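Local coordinates for protein hydrazine synthase alpha subunit (Candidatus Kuenenia stuttgartiensis, PDB 5C2V) that condenses hydroxylamine with ammonia to give hydrazine, as the two-heme alpha subunit of the anammox hydrazine synthase complex, at residues G248-G253 / Y273-G278; I105-I110 / G114-T119; D655-M660 / Q751-A756; S19-E24 / V390-R395. One frame throughout, in Å; residues are numbered along the deposited sequence.

Contact 1. Residues G248-G253 / Y273-G278; sequences GSRAGG and YGNCDG. With ZN (zinc ion), chain B; HEC (heme c), chain C.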
# COMPACT_ATOMS: atom_id res chain seq x y z
N GLY D 248 -7.29 -12.72 10.25
CA GLY D 248 -8.31 -12.14 9.40
C GLY D 248 -7.81 -11.42 8.17
O GLY D 248 -6.95 -11.91 7.43
N SER D 249 -8.35 -10.23 7.95
CA SER D 249 -8.09 -9.41 6.77
C SER D 249 -6.89 -8.49 6.99
O SER D 249 -6.63 -7.59 6.18
CB SER D 249 -9.32 -8.59 6.40
OG SER D 249 -9.67 -7.69 7.43
N ARG D 250 -6.18 -8.70 8.09
CA ARG D 250 -5.05 -7.87 8.50
C ARG D 250 -4.02 -7.62 7.41
O ARG D 250 -3.69 -8.53 6.64
CB ARG D 250 -4.35 -8.51 9.70
CG ARG D 250 -3.40 -7.59 10.43
CD ARG D 250 -2.51 -8.36 11.39
NE ARG D 250 -1.14 -8.45 10.90
CZ ARG D 250 -0.25 -7.46 11.00
NH1 ARG D 250 -0.59 -6.32 11.57
NH2 ARG D 250 0.98 -7.63 10.52
N ALA D 251 -3.53 -6.39 7.36
CA ALA D 251 -2.46 -5.98 6.45
C ALA D 251 -2.80 -6.27 4.99
O ALA D 251 -2.15 -7.10 4.35
CB ALA D 251 -1.15 -6.66 6.83
N GLY D 252 -3.82 -5.59 4.48
CA GLY D 252 -4.24 -5.77 3.10
C GLY D 252 -4.72 -7.18 2.81
O GLY D 252 -4.74 -7.60 1.65
N GLY D 253 -5.09 -7.90 3.86
CA GLY D 253 -5.59 -9.25 3.72
C GLY D 253 -4.51 -10.31 3.59
O GLY D 253 -4.80 -11.50 3.65
N TYR D 273 10.55 -5.82 14.65
CA TYR D 273 10.44 -5.10 13.39
C TYR D 273 9.61 -5.84 12.33
O TYR D 273 9.66 -7.07 12.24
CB TYR D 273 11.83 -4.81 12.83
CG TYR D 273 11.85 -3.81 11.70
CD1 TYR D 273 11.70 -2.45 11.95
CD2 TYR D 273 12.00 -4.22 10.38
CE1 TYR D 273 11.72 -1.53 10.92
CE2 TYR D 273 12.02 -3.30 9.34
CZ TYR D 273 11.87 -1.96 9.62
OH TYR D 273 11.89 -1.04 8.59
N GLY D 274 8.85 -5.08 11.55
CA GLY D 274 8.19 -5.62 10.37
C GLY D 274 6.68 -5.85 10.42
O GLY D 274 6.09 -6.22 9.41
N ASN D 275 6.06 -5.65 11.58
CA ASN D 275 4.62 -5.91 11.70
C ASN D 275 3.71 -4.69 11.58
O ASN D 275 2.49 -4.83 11.54
CB ASN D 275 4.34 -6.60 13.04
CG ASN D 275 2.97 -7.25 13.08
OD1 ASN D 275 2.72 -8.25 12.40
ND2 ASN D 275 2.07 -6.69 13.88
N CYS D 276 4.29 -3.50 11.50
CA CYS D 276 3.48 -2.28 11.62
C CYS D 276 3.51 -1.40 10.38
O CYS D 276 4.45 -1.44 9.59
CB CYS D 276 3.93 -1.48 12.84
SG CYS D 276 3.59 -2.27 14.44
N ASP D 277 2.45 -0.60 10.21
CA ASP D 277 2.34 0.32 9.08
C ASP D 277 3.48 1.32 9.06
O ASP D 277 3.84 1.89 10.09
CB ASP D 277 1.00 1.05 9.11
CG ASP D 277 -0.19 0.12 8.99
OD1 ASP D 277 -0.56 -0.23 7.85
OD2 ASP D 277 -0.75 -0.27 10.03
N GLY D 278 4.05 1.54 7.88
CA GLY D 278 5.14 2.49 7.71
C GLY D 278 6.50 1.82 7.67
O GLY D 278 7.47 2.41 7.18
ZN ZN B . 1.48 -2.81 15.14
FE HEC C . -2.35 -4.61 20.90
CHA HEC C . -1.09 -5.23 17.75
CHB HEC C . -0.02 -6.75 22.23
CHC HEC C . -3.84 -4.32 24.00
CHD HEC C . -4.81 -2.64 19.56
NA HEC C . -0.84 -5.76 20.13
C1A HEC C . -0.49 -5.88 18.80
C2A HEC C . 0.61 -6.81 18.70
C3A HEC C . 0.90 -7.24 19.93
C4A HEC C . 0.00 -6.59 20.86
CMA HEC C . 2.01 -8.24 20.31
CAA HEC C . 1.30 -7.24 17.39
CBA HEC C . 2.59 -6.44 17.20
CGA HEC C . 2.30 -4.99 16.94
O1A HEC C . 2.92 -4.12 17.61
O2A HEC C . 1.44 -4.69 16.07
NB HEC C . -2.08 -5.50 22.76
C1B HEC C . -0.89 -6.13 23.10
C2B HEC C . -0.72 -6.01 24.54
C3B HEC C . -1.77 -5.35 25.03
C4B HEC C . -2.65 -5.01 23.92
CMB HEC C . 0.46 -6.57 25.36
CAB HEC C . -1.98 -5.00 26.52
CBB HEC C . -3.21 -5.77 27.07
NC HEC C . -3.99 -3.61 21.66
C1C HEC C . -4.48 -3.71 22.94
C2C HEC C . -5.73 -2.98 23.01
C3C HEC C . -6.05 -2.62 21.76
C4C HEC C . -4.93 -2.94 20.90
CMC HEC C . -6.69 -2.95 24.22
CAC HEC C . -7.33 -1.86 21.35
CBC HEC C . -8.19 -2.77 20.44
ND HEC C . -2.87 -4.03 18.95
C1D HEC C . -3.93 -3.18 18.65
C2D HEC C . -3.96 -2.95 17.23
C3D HEC C . -2.79 -3.76 16.66
C4D HEC C . -2.18 -4.40 17.80
CMD HEC C . -4.97 -2.06 16.46
CAD HEC C . -2.35 -3.88 15.19
CBD HEC C . -3.45 -4.61 14.42
CGD HEC C . -3.05 -4.71 12.97
O1D HEC C . -3.92 -5.10 12.15
O2D HEC C . -1.88 -4.40 12.63
O HOH W 1 0.25 -2.92 13.43
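R250 reaches across to N275, the pair that brings these two loops together, with NH1 and NH2 both directed at the backbone O of N275. The bonds are weak, 3.4 Å from NH1 to N275 O and 3.3 Å from NH2 to the same oxygen, but they fork onto one acceptor at the edge of the guanidinium. Also at this edge, close to the plane, lies propionate oxygen O2D of heme c, while CB of A251 covers one face. A bend at chi3 (107°) turns the R250 head toward these partners. Both loops spring from one blade of the six-bladed propeller: 248-253 links strands 239-245 and 256-262, whereas the loop 273-278 leaves the outermost strand, 270-273, and leads on to the next blade. On the buried side N275 ND2 donates to the other propionate at O2A (3.0 Å), the same oxygen that binds zinc at 2.1 Å. C276 SG (2.3 Å from zinc), a water and H560 are the further ligands, and that water donates to heme O2D at 2.7 Å. The solvent side is looser: D277 is exposed, and its OD2, weakly bonded to H448, stays 6.2 Å from R250 NH1.

Contact 2. Residues I105-I110 / G114-T119; sequences IWEMNI and GLRQMT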
# COMPACT_ATOMS: atom_id res chain seq x y z
N ILE D 105 13.63 -33.97 17.11
CA ILE D 105 14.83 -33.29 17.60
C ILE D 105 15.82 -34.31 18.14
O ILE D 105 15.47 -35.21 18.90
CB ILE D 105 14.49 -32.28 18.71
CG1 ILE D 105 13.48 -31.24 18.20
CG2 ILE D 105 15.75 -31.59 19.21
CD1 ILE D 105 14.00 -30.39 17.07
N TRP D 106 17.08 -34.18 17.71
CA TRP D 106 18.14 -35.08 18.15
C TRP D 106 19.35 -34.28 18.58
O TRP D 106 19.43 -33.08 18.31
CB TRP D 106 18.52 -36.05 17.02
CG TRP D 106 17.37 -36.81 16.43
CD1 TRP D 106 16.41 -36.32 15.59
CD2 TRP D 106 17.07 -38.20 16.60
NE1 TRP D 106 15.52 -37.31 15.25
CE2 TRP D 106 15.91 -38.48 15.86
CE3 TRP D 106 17.67 -39.24 17.33
CZ2 TRP D 106 15.34 -39.75 15.81
CZ3 TRP D 106 17.10 -40.50 17.28
CH2 TRP D 106 15.95 -40.74 16.53
N GLU D 107 20.30 -34.93 19.25
CA GLU D 107 21.58 -34.30 19.54
C GLU D 107 22.70 -35.33 19.55
O GLU D 107 22.47 -36.50 19.88
CB GLU D 107 21.55 -33.56 20.88
CG GLU D 107 20.89 -34.31 22.03
CD GLU D 107 21.19 -33.68 23.38
OE1 GLU D 107 22.32 -33.16 23.55
OE2 GLU D 107 20.31 -33.68 24.26
N MET D 108 23.89 -34.91 19.17
CA MET D 108 25.04 -35.80 19.14
C MET D 108 26.35 -35.03 19.28
O MET D 108 26.40 -33.82 19.07
CB MET D 108 25.06 -36.62 17.85
CG MET D 108 25.51 -35.83 16.62
SD MET D 108 25.93 -36.89 15.22
CE MET D 108 24.36 -37.69 14.91
N ASN D 109 27.41 -35.74 19.65
CA ASN D 109 28.73 -35.14 19.79
C ASN D 109 29.31 -34.73 18.44
O ASN D 109 28.88 -35.22 17.39
CB ASN D 109 29.69 -36.10 20.49
CG ASN D 109 29.20 -36.50 21.87
OD1 ASN D 109 28.57 -35.71 22.57
ND2 ASN D 109 29.49 -37.73 22.27
N ILE D 110 30.28 -33.82 18.47
CA ILE D 110 30.90 -33.30 17.25
C ILE D 110 31.65 -34.40 16.49
O ILE D 110 31.82 -34.32 15.28
CB ILE D 110 31.86 -32.13 17.58
CG1 ILE D 110 32.34 -31.45 16.29
CG2 ILE D 110 33.03 -32.60 18.43
CD1 ILE D 110 33.31 -30.31 16.53
N GLY D 114 27.52 -40.55 20.57
CA GLY D 114 26.55 -40.04 21.53
C GLY D 114 25.25 -39.55 20.94
O GLY D 114 24.86 -38.40 21.16
N LEU D 115 24.56 -40.40 20.19
CA LEU D 115 23.30 -40.03 19.55
C LEU D 115 22.12 -40.23 20.51
O LEU D 115 21.89 -41.34 20.99
CB LEU D 115 23.10 -40.84 18.27
CG LEU D 115 21.98 -40.45 17.29
CD1 LEU D 115 20.67 -41.15 17.62
CD2 LEU D 115 21.80 -38.94 17.26
N ARG D 116 21.38 -39.16 20.77
CA ARG D 116 20.24 -39.21 21.68
C ARG D 116 18.99 -38.57 21.06
O ARG D 116 19.09 -37.56 20.36
CB ARG D 116 20.58 -38.51 23.00
CG ARG D 116 19.48 -38.57 24.04
CD ARG D 116 19.76 -37.66 25.23
NE ARG D 116 18.63 -37.61 26.15
CZ ARG D 116 18.53 -36.75 27.16
NH1 ARG D 116 19.49 -35.87 27.38
NH2 ARG D 116 17.46 -36.77 27.94
N GLN D 117 17.83 -39.16 21.32
CA GLN D 117 16.56 -38.67 20.77
C GLN D 117 15.80 -37.78 21.74
O GLN D 117 15.37 -38.22 22.81
CB GLN D 117 15.68 -39.85 20.36
CG GLN D 117 14.38 -39.44 19.70
CD GLN D 117 13.50 -40.63 19.35
OE1 GLN D 117 13.95 -41.78 19.39
NE2 GLN D 117 12.24 -40.36 19.01
N MET D 118 15.64 -36.51 21.37
CA MET D 118 14.99 -35.52 22.23
C MET D 118 13.46 -35.52 22.18
O MET D 118 12.80 -35.41 23.21
CB MET D 118 15.51 -34.13 21.90
CG MET D 118 17.02 -34.03 22.00
SD MET D 118 17.61 -34.84 23.49
CE MET D 118 17.09 -33.66 24.74
N THR D 119 12.89 -35.65 20.98
CA THR D 119 11.44 -35.50 20.82
C THR D 119 10.75 -36.70 20.17
O THR D 119 11.19 -37.18 19.13
CB THR D 119 11.09 -34.25 19.98
OG1 THR D 119 11.84 -34.26 18.76
CG2 THR D 119 11.42 -32.98 20.75
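W106 and Q117 face each other as a non-hydrogen-bonded pair in an antiparallel beta hairpin, whose second strand, 116-117, forms the edge of a four-stranded propeller blade. Q117 crosses the indole of W106 obliquely. Its CB sits 3.5 Å from W106 CZ3; CG then comes over the face of the six-membered ring as a CH-pi contact, 3.8 Å from the centroid and 12° off the normal. CD and OE1 continue past W106 CH2, the amide plane 26° from the ring plane, and NE2 ends in a weak bond to the backbone O of T119, two residues on. The extended chain, with CG anti to N (chi1 -177°), carries CG over the ring and CD and OE1 out past its CH2 rim. L115 adds CD1 at 3.6 Å from W106 CE3, and its CD2 meets M108 CE. Inside the blade, W106 NE1 is held by G95 O, and F76 meets the indole edge-to-face. E107 and R116 occupy the other face of the sheet. E107 OE1 is salt-bridged to K90, so R116 is a lesser partner: NH1 lies 3.9 Å from E107 OE2, a long ion pair with no N-H aimed at the oxygen, while NH2 binds T192 O and L214 O. Their backbones are joined twice, E107 N to R116 O at 3.1 Å and R116 N to E107 O at 3.0 Å.

Contact 3. Residues D655-M660 / Q751-A756; sequences DAKCAM and QDERYA. With HEC (heme c), chain E.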
# COMPACT_ATOMS: atom_id res chain seq x y z
N ASP D 655 -34.95 -15.57 8.20
CA ASP D 655 -36.13 -16.23 7.66
C ASP D 655 -37.40 -15.68 8.30
O ASP D 655 -38.41 -15.48 7.63
CB ASP D 655 -36.06 -17.74 7.87
CG ASP D 655 -34.81 -18.35 7.26
OD1 ASP D 655 -34.25 -17.75 6.32
OD2 ASP D 655 -34.39 -19.44 7.72
N ALA D 656 -37.34 -15.45 9.60
CA ALA D 656 -38.51 -14.99 10.34
C ALA D 656 -38.86 -13.52 10.08
O ALA D 656 -40.00 -13.21 9.75
CB ALA D 656 -38.29 -15.20 11.84
N LYS D 657 -37.89 -12.63 10.24
CA LYS D 657 -38.16 -11.19 10.19
C LYS D 657 -37.85 -10.47 8.86
O LYS D 657 -38.13 -9.28 8.73
CB LYS D 657 -37.38 -10.49 11.30
CG LYS D 657 -37.58 -11.09 12.68
CD LYS D 657 -39.03 -11.00 13.11
CE LYS D 657 -39.18 -11.40 14.57
NZ LYS D 657 -38.30 -10.58 15.45
N CYS D 658 -37.29 -11.18 7.89
CA CYS D 658 -36.70 -10.51 6.73
C CYS D 658 -37.20 -11.03 5.38
O CYS D 658 -37.75 -10.26 4.59
CB CYS D 658 -35.17 -10.61 6.78
SG CYS D 658 -34.42 -9.82 8.22
N ALA D 659 -37.00 -12.32 5.14
CA ALA D 659 -37.18 -12.93 3.82
C ALA D 659 -38.53 -12.64 3.15
O ALA D 659 -38.66 -12.77 1.93
CB ALA D 659 -36.98 -14.44 3.92
N MET D 660 -39.53 -12.26 3.95
CA MET D 660 -40.85 -11.95 3.41
C MET D 660 -40.80 -10.82 2.38
O MET D 660 -41.39 -10.94 1.30
CB MET D 660 -41.81 -11.59 4.55
CG MET D 660 -41.39 -10.41 5.42
SD MET D 660 -42.46 -10.16 6.85
CE MET D 660 -42.10 -11.63 7.81
N GLN D 751 -33.68 -6.55 20.47
CA GLN D 751 -32.30 -6.17 20.75
C GLN D 751 -31.37 -7.37 20.65
O GLN D 751 -30.23 -7.26 20.17
CB GLN D 751 -32.19 -5.53 22.13
CG GLN D 751 -30.77 -5.13 22.53
CD GLN D 751 -30.20 -4.02 21.65
OE1 GLN D 751 -30.94 -3.28 21.00
NE2 GLN D 751 -28.88 -3.91 21.63
N ASP D 752 -31.86 -8.53 21.07
CA ASP D 752 -31.07 -9.76 21.07
C ASP D 752 -30.72 -10.21 19.65
O ASP D 752 -29.58 -10.61 19.38
CB ASP D 752 -31.82 -10.88 21.80
CG ASP D 752 -32.05 -10.56 23.26
OD1 ASP D 752 -31.24 -9.80 23.84
OD2 ASP D 752 -33.04 -11.06 23.83
N GLU D 753 -31.69 -10.13 18.75
CA GLU D 753 -31.48 -10.53 17.35
C GLU D 753 -30.52 -9.59 16.64
O GLU D 753 -29.54 -10.02 16.01
CB GLU D 753 -32.83 -10.57 16.62
CG GLU D 753 -33.85 -11.51 17.24
CD GLU D 753 -35.27 -11.24 16.76
OE1 GLU D 753 -35.50 -10.16 16.18
OE2 GLU D 753 -36.14 -12.11 16.97
N ARG D 754 -30.80 -8.29 16.76
CA ARG D 754 -29.97 -7.26 16.14
C ARG D 754 -28.53 -7.33 16.64
O ARG D 754 -27.59 -7.29 15.84
CB ARG D 754 -30.56 -5.88 16.42
CG ARG D 754 -29.89 -4.75 15.66
CD ARG D 754 -30.65 -3.44 15.81
NE ARG D 754 -30.63 -2.95 17.18
CZ ARG D 754 -31.25 -1.85 17.59
NH1 ARG D 754 -31.94 -1.12 16.72
NH2 ARG D 754 -31.18 -1.47 18.86
N TYR D 755 -28.37 -7.46 17.95
CA TYR D 755 -27.03 -7.54 18.52
C TYR D 755 -26.38 -8.89 18.22
O TYR D 755 -25.16 -9.03 18.29
CB TYR D 755 -27.05 -7.30 20.03
CG TYR D 755 -25.67 -7.07 20.59
CD1 TYR D 755 -25.02 -5.86 20.38
CD2 TYR D 755 -25.02 -8.05 21.32
CE1 TYR D 755 -23.75 -5.63 20.89
CE2 TYR D 755 -23.75 -7.83 21.83
CZ TYR D 755 -23.12 -6.62 21.61
OH TYR D 755 -21.86 -6.40 22.11
N ALA D 756 -27.20 -9.89 17.89
CA ALA D 756 -26.67 -11.16 17.43
C ALA D 756 -26.02 -10.95 16.07
O ALA D 756 -24.93 -11.47 15.80
CB ALA D 756 -27.76 -12.22 17.36
FE HEC E . -35.42 -4.46 4.15
CHA HEC E . -34.11 -2.12 2.00
CHB HEC E . -32.26 -5.31 5.17
CHC HEC E . -36.74 -6.73 6.40
CHD HEC E . -38.60 -3.83 2.99
NA HEC E . -33.54 -3.86 3.64
C1A HEC E . -33.23 -2.82 2.79
C2A HEC E . -31.80 -2.60 2.86
C3A HEC E . -31.28 -3.47 3.73
C4A HEC E . -32.37 -4.29 4.24
CMA HEC E . -29.80 -3.60 4.12
CAA HEC E . -31.01 -1.53 2.07
CBA HEC E . -30.57 -2.10 0.73
CGA HEC E . -29.68 -1.12 0.02
O1A HEC E . -28.86 -1.55 -0.83
O2A HEC E . -29.78 0.10 0.32
NB HEC E . -34.64 -5.82 5.48
C1B HEC E . -33.31 -5.92 5.83
C2B HEC E . -33.21 -6.76 7.00
C3B HEC E . -34.44 -7.16 7.33
C4B HEC E . -35.37 -6.57 6.39
CMB HEC E . -31.90 -7.15 7.71
CAB HEC E . -34.85 -8.08 8.51
CBB HEC E . -34.69 -7.32 9.85
NC HEC E . -37.31 -5.15 4.61
C1C HEC E . -37.63 -6.09 5.57
C2C HEC E . -39.07 -6.21 5.64
C3C HEC E . -39.58 -5.50 4.62
C4C HEC E . -38.49 -4.76 4.01
CMC HEC E . -39.81 -7.28 6.47
CAC HEC E . -41.07 -5.37 4.23
CBC HEC E . -41.88 -4.68 5.35
ND HEC E . -36.23 -3.17 2.70
C1D HEC E . -37.60 -3.07 2.43
C2D HEC E . -37.80 -2.03 1.45
C3D HEC E . -36.41 -1.47 1.13
C4D HEC E . -35.49 -2.25 1.95
CMD HEC E . -39.15 -1.57 0.86
CAD HEC E . -36.12 -0.33 0.11
CBD HEC E . -35.03 0.65 0.52
CGD HEC E . -35.29 1.26 1.88
O1D HEC E . -34.31 1.74 2.51
O2D HEC E . -36.46 1.27 2.33
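K657 and E753 make the contact by themselves, and it is ionic. The ammonium NZ of K657 lies 2.9 Å from E753 OE1, on the syn lone pair of that oxygen, and 3.1 Å from E753 OE2 in a weaker second bond, so the carboxylate is gripped at both oxygens. The side chains meet at about a right angle: E753 runs out extended beyond CG, whereas K657 is bent at chi2 (-62°) and again at chi4 (56°), which swings NZ round to it. A further hydrogen bond steadies the acid, since OE1 also takes the backbone N of T750, just before helix 751-762. Standing in the first turn of that helix, E753 is probably favoured as a carboxylate. Apolar contact comes from outside the pair, with L749 packing on K657. Covalent attachment follows at the next residue, where C658 SG is bonded to heme CAB at 1.8 Å; M660 CG rests 3.7 Å from the heme methyl CMC. The salt bridge thus ties the end of helix 646-657 to helix 751-762 right beside a CXXCH heme-binding motif, C658 and C661 carrying the heme and H662 with H745 its axial ligands, the bis-histidine c-type cytochrome site of the C-terminal domain.

Contact 4. Residues S19-E24 / V390-R395; sequences SGMSKE and VKYKPR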
# COMPACT_ATOMS: atom_id res chain seq x y z
N SER D 19 27.67 -9.52 24.19
CA SER D 19 28.37 -9.36 22.92
C SER D 19 29.84 -9.04 23.14
O SER D 19 30.68 -9.31 22.27
CB SER D 19 27.71 -8.26 22.08
OG SER D 19 27.60 -7.05 22.82
N GLY D 20 30.15 -8.48 24.30
CA GLY D 20 31.53 -8.19 24.66
C GLY D 20 32.29 -9.43 25.08
O GLY D 20 33.44 -9.63 24.68
N MET D 21 31.65 -10.26 25.89
CA MET D 21 32.27 -11.50 26.36
C MET D 21 32.42 -12.51 25.24
O MET D 21 33.40 -13.25 25.18
CB MET D 21 31.46 -12.11 27.51
CG MET D 21 31.43 -11.28 28.78
SD MET D 21 33.04 -11.15 29.60
CE MET D 21 33.26 -12.84 30.17
N SER D 22 31.44 -12.53 24.34
CA SER D 22 31.43 -13.49 23.23
C SER D 22 32.63 -13.33 22.31
O SER D 22 33.05 -14.29 21.66
CB SER D 22 30.13 -13.35 22.43
OG SER D 22 29.00 -13.68 23.22
N LYS D 23 33.19 -12.13 22.26
CA LYS D 23 34.34 -11.86 21.40
C LYS D 23 35.60 -12.51 21.97
O LYS D 23 36.45 -13.00 21.22
CB LYS D 23 34.55 -10.35 21.24
CG LYS D 23 33.36 -9.64 20.60
CD LYS D 23 33.60 -8.14 20.46
CE LYS D 23 34.50 -7.84 19.28
NZ LYS D 23 33.86 -8.19 17.98
N GLU D 24 35.72 -12.51 23.29
CA GLU D 24 36.85 -13.13 23.99
C GLU D 24 36.72 -14.64 24.16
O GLU D 24 37.69 -15.38 24.03
CB GLU D 24 37.04 -12.48 25.36
CG GLU D 24 37.32 -10.98 25.31
CD GLU D 24 37.07 -10.28 26.63
OE1 GLU D 24 36.41 -10.87 27.51
OE2 GLU D 24 37.54 -9.13 26.78
N VAL D 390 33.42 -21.74 21.12
CA VAL D 390 32.80 -21.63 22.44
C VAL D 390 31.89 -20.41 22.50
O VAL D 390 32.34 -19.28 22.30
CB VAL D 390 33.86 -21.55 23.55
CG1 VAL D 390 33.18 -21.44 24.91
CG2 VAL D 390 34.77 -22.76 23.50
N LYS D 391 30.61 -20.65 22.77
CA LYS D 391 29.63 -19.58 22.83
C LYS D 391 29.37 -19.13 24.26
O LYS D 391 29.18 -19.95 25.15
CB LYS D 391 28.31 -20.02 22.19
CG LYS D 391 28.40 -20.27 20.70
CD LYS D 391 27.07 -20.77 20.16
CE LYS D 391 27.14 -20.98 18.67
NZ LYS D 391 25.87 -21.53 18.14
N TYR D 392 29.37 -17.82 24.47
CA TYR D 392 29.03 -17.26 25.77
C TYR D 392 27.55 -17.51 26.04
O TYR D 392 26.74 -17.55 25.11
CB TYR D 392 29.35 -15.77 25.83
CG TYR D 392 29.36 -15.22 27.24
CD1 TYR D 392 30.44 -15.45 28.08
CD2 TYR D 392 28.31 -14.46 27.72
CE1 TYR D 392 30.46 -14.95 29.37
CE2 TYR D 392 28.32 -13.95 29.01
CZ TYR D 392 29.40 -14.20 29.83
OH TYR D 392 29.42 -13.70 31.11
N LYS D 393 27.20 -17.67 27.31
CA LYS D 393 25.82 -17.97 27.68
C LYS D 393 25.04 -16.71 28.03
O LYS D 393 25.50 -15.90 28.84
CB LYS D 393 25.78 -18.95 28.84
CG LYS D 393 26.22 -20.36 28.48
CD LYS D 393 26.31 -21.24 29.71
CE LYS D 393 26.84 -22.62 29.37
NZ LYS D 393 26.40 -23.65 30.35
N PRO D 394 23.86 -16.53 27.42
CA PRO D 394 22.97 -15.42 27.74
C PRO D 394 22.31 -15.60 29.10
O PRO D 394 22.26 -16.71 29.62
CB PRO D 394 21.92 -15.47 26.62
CG PRO D 394 22.52 -16.33 25.55
CD PRO D 394 23.37 -17.32 26.28
N ARG D 395 21.82 -14.50 29.67
CA ARG D 395 21.15 -14.54 30.96
C ARG D 395 19.89 -15.39 30.90
O ARG D 395 19.19 -15.41 29.88
CB ARG D 395 20.81 -13.11 31.41
CG ARG D 395 21.97 -12.15 31.27
CD ARG D 395 21.51 -10.70 31.22
NE ARG D 395 22.63 -9.81 30.93
CZ ARG D 395 22.76 -8.59 31.43
NH1 ARG D 395 21.84 -8.11 32.25
NH2 ARG D 395 23.81 -7.84 31.11
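An extended run of backbone, 390-395, passes beside helix 18-25 and comes nearest at S22 and Y392, whose CA atoms are 5.1 Å apart. The side chain of Y392 points at the helix, its CG anti to the backbone N (chi1 -165°), and lays one face of the ring against M21. CB of M21 stands almost over the ring centre, 3.5 Å from the centroid and 10° off the normal, a CH-pi contact. From there the methionine folds back: CG passes 3.7 Å from Y392 CZ, and CE comes to 3.6 Å from CE1. Its SD stays oblique at 5.2 Å from the centroid, a Met-aromatic contact. The two segments flank the closure of the six-bladed propeller, because strand 31-37, following the helix, pairs with strand 381-387, preceding the loop, in a single blade built from both ends of the domain. S22 OG touches Y392 CB at 3.4 Å but gives its polar bond to Y18 O, one turn back in the helix. At the far end of the ring, Y392 OH is weakly bonded to W15 O. R20 of the neighbouring gamma subunit packs on Y392 and donates to the backbone O of K393.

How the contacts relate
Contacts 1, 2 and 4 belong to the propeller domain, contact 3 to the C-terminal cytochrome domain. Contact 4 pairs residues near the N-terminus with residues 390-395, so the chain runs through contacts 2 and 1, in that order, before contact 4 is completed; contact 3 follows. Contacts 2 and 4 lie on the same side of the chain's centre, their centres 24 Å apart. Contact 3 is on the opposite side, 61 Å from contact 2 and 65 Å from contact 4 between centres. Contact 1, which joins the propeller to the middle-domain heme, stands between the C-terminal heme of contact 3 and the propeller closure of contact 4, about 35 Å from each between centres.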